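Local coordinates for protein glycoside hydrolase family 31 (Trueperella pyogenes, PDB 5I0F) that degrades cycloalternan as a family 31 glycoside hydrolase, working through a covalent glycosyl-enzyme intermediate, at residues A133-R145 against K260-S272. Residues are numbered along the deposited sequence; the frame is centred on the assembly and turned at random.
With CA (calcium ion), chain F.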
loop_
_atom_site.group_PDB
_atom_site.type_symbol
_atom_site.label_atom_id
_atom_site.label_comp_id
_atom_site.label_asym_id
_atom_site.label_seq_id
_atom_site.Cartn_x
_atom_site.Cartn_y
_atom_site.Cartn_z
ATOM N N ALA A 133 -7.866 -27.071 -21.427
ATOM C CA ALA A 133 -9.137 -26.483 -21.842
ATOM C C ALA A 133 -10.335 -27.353 -21.448
ATOM O O ALA A 133 -11.470 -27.015 -21.799
ATOM C CB ALA A 133 -9.142 -26.257 -23.349
ATOM N N GLU A 134 -10.100 -28.452 -20.727
ATOM C CA GLU A 134 -11.197 -29.291 -20.231
ATOM C C GLU A 134 -11.929 -28.513 -19.143
ATOM O O GLU A 134 -11.329 -27.644 -18.512
ATOM C CB GLU A 134 -10.688 -30.615 -19.649
ATOM C CG GLU A 134 -9.802 -31.460 -20.555
ATOM C CD GLU A 134 -10.460 -31.907 -21.840
ATOM O OE1 GLU A 134 -11.701 -32.095 -21.879
ATOM O OE2 GLU A 134 -9.707 -32.085 -22.826
ATOM N N PRO A 135 -13.224 -28.810 -18.919
ATOM C CA PRO A 135 -13.986 -28.084 -17.897
ATOM C C PRO A 135 -13.654 -28.583 -16.487
ATOM O O PRO A 135 -14.494 -29.162 -15.803
ATOM C CB PRO A 135 -15.443 -28.358 -18.303
ATOM C CG PRO A 135 -15.384 -29.717 -18.897
ATOM C CD PRO A 135 -14.075 -29.770 -19.645
ATOM N N VAL A 136 -12.418 -28.321 -16.063
ATOM C CA VAL A 136 -11.888 -28.764 -14.766
ATOM C C VAL A 136 -12.579 -28.008 -13.639
ATOM O O VAL A 136 -12.883 -28.576 -12.593
ATOM C CB VAL A 136 -10.359 -28.497 -14.665
ATOM C CG1 VAL A 136 -9.819 -28.883 -13.284
ATOM C CG2 VAL A 136 -9.612 -29.261 -15.755
ATOM N N GLY A 137 -12.785 -26.712 -13.859
ATOM C CA GLY A 137 -13.579 -25.864 -12.972
ATOM C C GLY A 137 -14.579 -25.035 -13.760
ATOM O O GLY A 137 -14.856 -25.306 -14.922
ATOM N N HIS A 138 -15.072 -23.981 -13.122
ATOM C CA HIS A 138 -16.169 -23.194 -13.633
ATOM C C HIS A 138 -15.939 -21.722 -13.242
ATOM O O HIS A 138 -15.574 -21.433 -12.104
ATOM C CB HIS A 138 -17.453 -23.790 -13.029
ATOM C CG HIS A 138 -18.655 -22.912 -13.119
ATOM N ND1 HIS A 138 -19.260 -22.599 -14.315
ATOM C CD2 HIS A 138 -19.401 -22.321 -12.152
ATOM C CE1 HIS A 138 -20.313 -21.830 -14.086
ATOM N NE2 HIS A 138 -20.416 -21.643 -12.781
ATOM N N ILE A 139 -16.098 -20.817 -14.208
ATOM C CA ILE A 139 -16.110 -19.389 -13.944
ATOM C C ILE A 139 -17.572 -18.946 -13.779
ATOM O O ILE A 139 -18.347 -19.009 -14.738
ATOM C CB ILE A 139 -15.464 -18.567 -15.087
ATOM C CG1 ILE A 139 -14.084 -19.111 -15.489
ATOM C CG2 ILE A 139 -15.358 -17.106 -14.687
ATOM C CD1 ILE A 139 -13.041 -19.067 -14.411
ATOM N N ASP A 140 -17.934 -18.508 -12.575
ATOM C CA ASP A 140 -19.284 -18.020 -12.279
ATOM C C ASP A 140 -19.281 -16.524 -12.616
ATOM O O ASP A 140 -18.777 -15.706 -11.836
ATOM C CB ASP A 140 -19.620 -18.301 -10.799
ATOM C CG ASP A 140 -20.979 -17.729 -10.361
ATOM O OD1 ASP A 140 -21.717 -17.233 -11.221
ATOM O OD2 ASP A 140 -21.295 -17.763 -9.145
ATOM N N ILE A 141 -19.782 -16.195 -13.803
ATOM C CA ILE A 141 -19.733 -14.833 -14.346
ATOM C C ILE A 141 -20.961 -14.594 -15.246
ATOM O O ILE A 141 -21.324 -15.457 -16.024
ATOM C CB ILE A 141 -18.421 -14.587 -15.150
ATOM C CG1 ILE A 141 -18.343 -13.132 -15.648
ATOM C CG2 ILE A 141 -18.296 -15.550 -16.332
ATOM C CD1 ILE A 141 -16.987 -12.704 -16.194
ATOM N N ASP A 142 -21.570 -13.422 -15.120
ATOM C CA ASP A 142 -22.754 -13.025 -15.885
ATOM C C ASP A 142 -22.325 -12.003 -16.936
ATOM O O ASP A 142 -21.136 -11.851 -17.185
ATOM C CB ASP A 142 -23.801 -12.448 -14.923
ATOM C CG ASP A 142 -24.241 -13.465 -13.882
ATOM O OD1 ASP A 142 -24.682 -14.554 -14.290
ATOM O OD2 ASP A 142 -24.129 -13.199 -12.661
ATOM N N GLY A 143 -23.272 -11.326 -17.585
ATOM C CA GLY A 143 -22.921 -10.245 -18.517
ATOM C C GLY A 143 -22.470 -10.783 -19.859
ATOM O O GLY A 143 -22.538 -11.989 -20.098
ATOM N N ASP A 144 -21.992 -9.899 -20.729
ATOM C CA ASP A 144 -21.759 -10.246 -22.144
ATOM C C ASP A 144 -20.304 -10.163 -22.629
ATOM O O ASP A 144 -20.057 -10.421 -23.805
ATOM C CB ASP A 144 -22.685 -9.405 -23.076
ATOM C CG ASP A 144 -22.451 -7.877 -22.973
ATOM O OD1 ASP A 144 -21.341 -7.425 -22.640
ATOM O OD2 ASP A 144 -23.402 -7.107 -23.241
ATOM N N ARG A 145 -19.350 -9.811 -21.760
ATOM C CA ARG A 145 -17.943 -9.695 -22.195
ATOM C C ARG A 145 -17.076 -10.938 -21.972
ATOM O O ARG A 145 -16.007 -11.044 -22.555
ATOM C CB ARG A 145 -17.278 -8.465 -21.570
ATOM C CG ARG A 145 -17.963 -7.135 -21.905
ATOM C CD ARG A 145 -18.187 -6.913 -23.399
ATOM N NE ARG A 145 -18.669 -5.549 -23.672
ATOM C CZ ARG A 145 -17.904 -4.463 -23.816
ATOM N NH1 ARG A 145 -16.575 -4.543 -23.764
ATOM N NH2 ARG A 145 -18.489 -3.275 -24.040
ATOM N N LYS A 260 -10.152 -29.235 -4.124
ATOM C CA LYS A 260 -11.546 -28.814 -4.289
ATOM C C LYS A 260 -11.844 -28.420 -5.732
ATOM O O LYS A 260 -10.981 -27.875 -6.415
ATOM C CB LYS A 260 -11.875 -27.627 -3.367
ATOM C CG LYS A 260 -11.716 -27.935 -1.880
ATOM C CD LYS A 260 -12.738 -27.212 -1.000
ATOM C CE LYS A 260 -12.990 -27.988 0.285
ATOM N NZ LYS A 260 -13.726 -27.210 1.315
ATOM N N THR A 261 -13.060 -28.711 -6.190
ATOM C CA THR A 261 -13.527 -28.276 -7.513
ATOM C C THR A 261 -13.388 -26.755 -7.539
ATOM O O THR A 261 -13.985 -26.079 -6.677
ATOM C CB THR A 261 -15.001 -28.657 -7.736
ATOM O OG1 THR A 261 -15.198 -30.018 -7.346
ATOM C CG2 THR A 261 -15.401 -28.484 -9.202
ATOM N N PRO A 262 -12.550 -26.213 -8.456
ATOM C CA PRO A 262 -12.357 -24.776 -8.403
ATOM C C PRO A 262 -13.512 -24.046 -9.084
ATOM O O PRO A 262 -13.899 -24.391 -10.199
ATOM C CB PRO A 262 -11.031 -24.571 -9.143
ATOM C CG PRO A 262 -10.952 -25.710 -10.086
ATOM C CD PRO A 262 -11.657 -26.857 -9.439
ATOM N N VAL A 263 -14.061 -23.058 -8.388
ATOM C CA VAL A 263 -15.062 -22.155 -8.933
ATOM C C VAL A 263 -14.545 -20.755 -8.673
ATOM O O VAL A 263 -14.220 -20.430 -7.535
ATOM C CB VAL A 263 -16.441 -22.367 -8.263
ATOM C CG1 VAL A 263 -17.453 -21.361 -8.783
ATOM C CG2 VAL A 263 -16.935 -23.798 -8.505
ATOM N N VAL A 264 -14.436 -19.944 -9.720
ATOM C CA VAL A 264 -14.048 -18.551 -9.599
ATOM C C VAL A 264 -15.251 -17.644 -9.832
ATOM O O VAL A 264 -15.827 -17.660 -10.902
ATOM C CB VAL A 264 -12.955 -18.188 -10.631
ATOM C CG1 VAL A 264 -12.546 -16.728 -10.498
ATOM C CG2 VAL A 264 -11.753 -19.110 -10.475
ATOM N N ARG A 265 -15.611 -16.841 -8.847
ATOM C CA ARG A 265 -16.716 -15.895 -8.988
ATOM C C ARG A 265 -16.163 -14.572 -9.499
ATOM O O ARG A 265 -15.178 -14.056 -8.953
ATOM C CB ARG A 265 -17.437 -15.710 -7.653
ATOM C CG ARG A 265 -18.412 -14.546 -7.565
ATOM C CD ARG A 265 -19.602 -14.687 -8.489
ATOM N NE ARG A 265 -20.399 -13.460 -8.508
ATOM C CZ ARG A 265 -21.484 -13.258 -9.256
ATOM N NH1 ARG A 265 -21.952 -14.211 -10.068
ATOM N NH2 ARG A 265 -22.117 -12.089 -9.192
ATOM N N VAL A 266 -16.788 -14.043 -10.548
ATOM C CA VAL A 266 -16.487 -12.714 -11.063
ATOM C C VAL A 266 -17.769 -11.894 -11.044
ATOM O O VAL A 266 -18.702 -12.175 -11.805
ATOM C CB VAL A 266 -15.934 -12.773 -12.499
ATOM C CG1 VAL A 266 -15.592 -11.369 -12.996
ATOM C CG2 VAL A 266 -14.716 -13.687 -12.545
ATOM N N ASN A 267 -17.828 -10.887 -10.179
ATOM C CA ASN A 267 -18.962 -9.975 -10.167
ATOM C C ASN A 267 -18.824 -9.016 -11.343
ATOM O O ASN A 267 -17.704 -8.659 -11.748
ATOM C CB ASN A 267 -19.038 -9.187 -8.868
ATOM C CG ASN A 267 -19.163 -10.074 -7.646
ATOM O OD1 ASN A 267 -20.096 -10.878 -7.525
ATOM N ND2 ASN A 267 -18.219 -9.939 -6.725
ATOM N N THR A 268 -19.959 -8.612 -11.912
ATOM C CA THR A 268 -19.969 -7.674 -13.045
ATOM C C THR A 268 -21.155 -6.740 -12.946
ATOM O O THR A 268 -22.184 -7.089 -12.372
ATOM C CB THR A 268 -20.021 -8.383 -14.430
ATOM O OG1 THR A 268 -21.188 -9.226 -14.533
ATOM C CG2 THR A 268 -18.790 -9.226 -14.687
ATOM N N TRP A 269 -21.001 -5.547 -13.510
ATOM C CA TRP A 269 -22.033 -4.518 -13.501
ATOM C C TRP A 269 -21.968 -3.753 -14.782
ATOM O O TRP A 269 -20.941 -3.740 -15.463
ATOM C CB TRP A 269 -21.849 -3.533 -12.344
ATOM C CG TRP A 269 -21.713 -4.208 -11.032
ATOM C CD1 TRP A 269 -22.718 -4.567 -10.200
ATOM C CD2 TRP A 269 -20.492 -4.631 -10.405
ATOM N NE1 TRP A 269 -22.213 -5.184 -9.084
ATOM C CE2 TRP A 269 -20.847 -5.254 -9.190
ATOM C CE3 TRP A 269 -19.132 -4.547 -10.755
ATOM C CZ2 TRP A 269 -19.905 -5.783 -8.313
ATOM C CZ3 TRP A 269 -18.176 -5.077 -9.869
ATOM C CH2 TRP A 269 -18.574 -5.678 -8.661
ATOM N N SER A 270 -23.078 -3.107 -15.105
ATOM C CA SER A 270 -23.101 -2.156 -16.198
ATOM C C SER A 270 -24.117 -1.034 -15.973
ATOM O O SER A 270 -25.101 -1.202 -15.238
ATOM C CB SER A 270 -23.351 -2.887 -17.508
ATOM O OG SER A 270 -24.620 -3.510 -17.496
ATOM N N GLY A 271 -23.873 0.098 -16.632
ATOM C CA GLY A 271 -24.709 1.292 -16.477
ATOM C C GLY A 271 -23.852 2.514 -16.647
ATOM O O GLY A 271 -22.981 2.528 -17.507
ATOM N N SER A 272 -24.107 3.553 -15.857
ATOM C CA SER A 272 -23.222 4.721 -15.806
ATOM C C SER A 272 -21.934 4.327 -15.060
ATOM O O SER A 272 -21.921 3.317 -14.342
ATOM C CB SER A 272 -23.919 5.863 -15.069
ATOM O OG SER A 272 -24.032 5.534 -13.692
HETATM CA CA CA F . -13.160 -25.272 -22.103
HETATM O O HOH W 1 -11.842 -24.891 -19.888
HETATM O O HOH W 2 -21.052 -11.479 -13.047
HETATM O O HOH W 3 -11.982 -23.348 -22.346
HETATM O O HOH W 4 -14.905 -23.655 -22.460
HETATM O O HOH W 5 -14.532 -27.271 -22.401
HETATM O O HOH W 6 -12.585 -25.711 -24.358
#
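With CG turned anti to the backbone N in both Asp140 (chi1 176°) and Arg265, and the arginine chain then bent at chi2 (65°), carboxylate and guanidinium are brought together on one face of a parallel strand pair. Arg265 NH1 gives a rather bent bond to Asp140 OD1 at 3.2 Å, leaving within the guanidinium plane but meeting the carboxylate from above its own plane, the two planes standing 63° apart. Asp142 OD2 adds a longer ion pair to the same NH1, 3.5 Å away. The guanidinium is also held from within its own strand: Arg265 NE and NH2 both donate to Asn267 OD1, so three bonds in or near its plane fix its rotation. The backbones form a parallel ladder, in which His138 and Asp140 each use both backbone polar groups, Asp140 N reaching Val264 O at 2.8 Å and Asp140 O accepting from Val266 N at 2.9 Å. Past the ladder a water joins Asp142 to strand 263-271, taking the Asp142 N-H, donating to Val266 O and hydrogen-bonding Thr268 OG1. The other face is apolar: Ile139 CD1 rests 3.9 Å from Val264 CB, and Ile141 CD1 lies against Val266 CG1 at 3.7 Å. The contact illustrates an amphipathic strand pair at a sheet edge, one face mainly polar, the other apolar. Strand 138-141 borders a mixed five-stranded sheet, and strand 263-271 is hydrogen-bonded on its far side to strand 225-230; the isoleucine-valine face packs on Val163, Phe165 and Leu167 of strand 160-168, in a second sheet, while Ser272 N-caps helix 273-284.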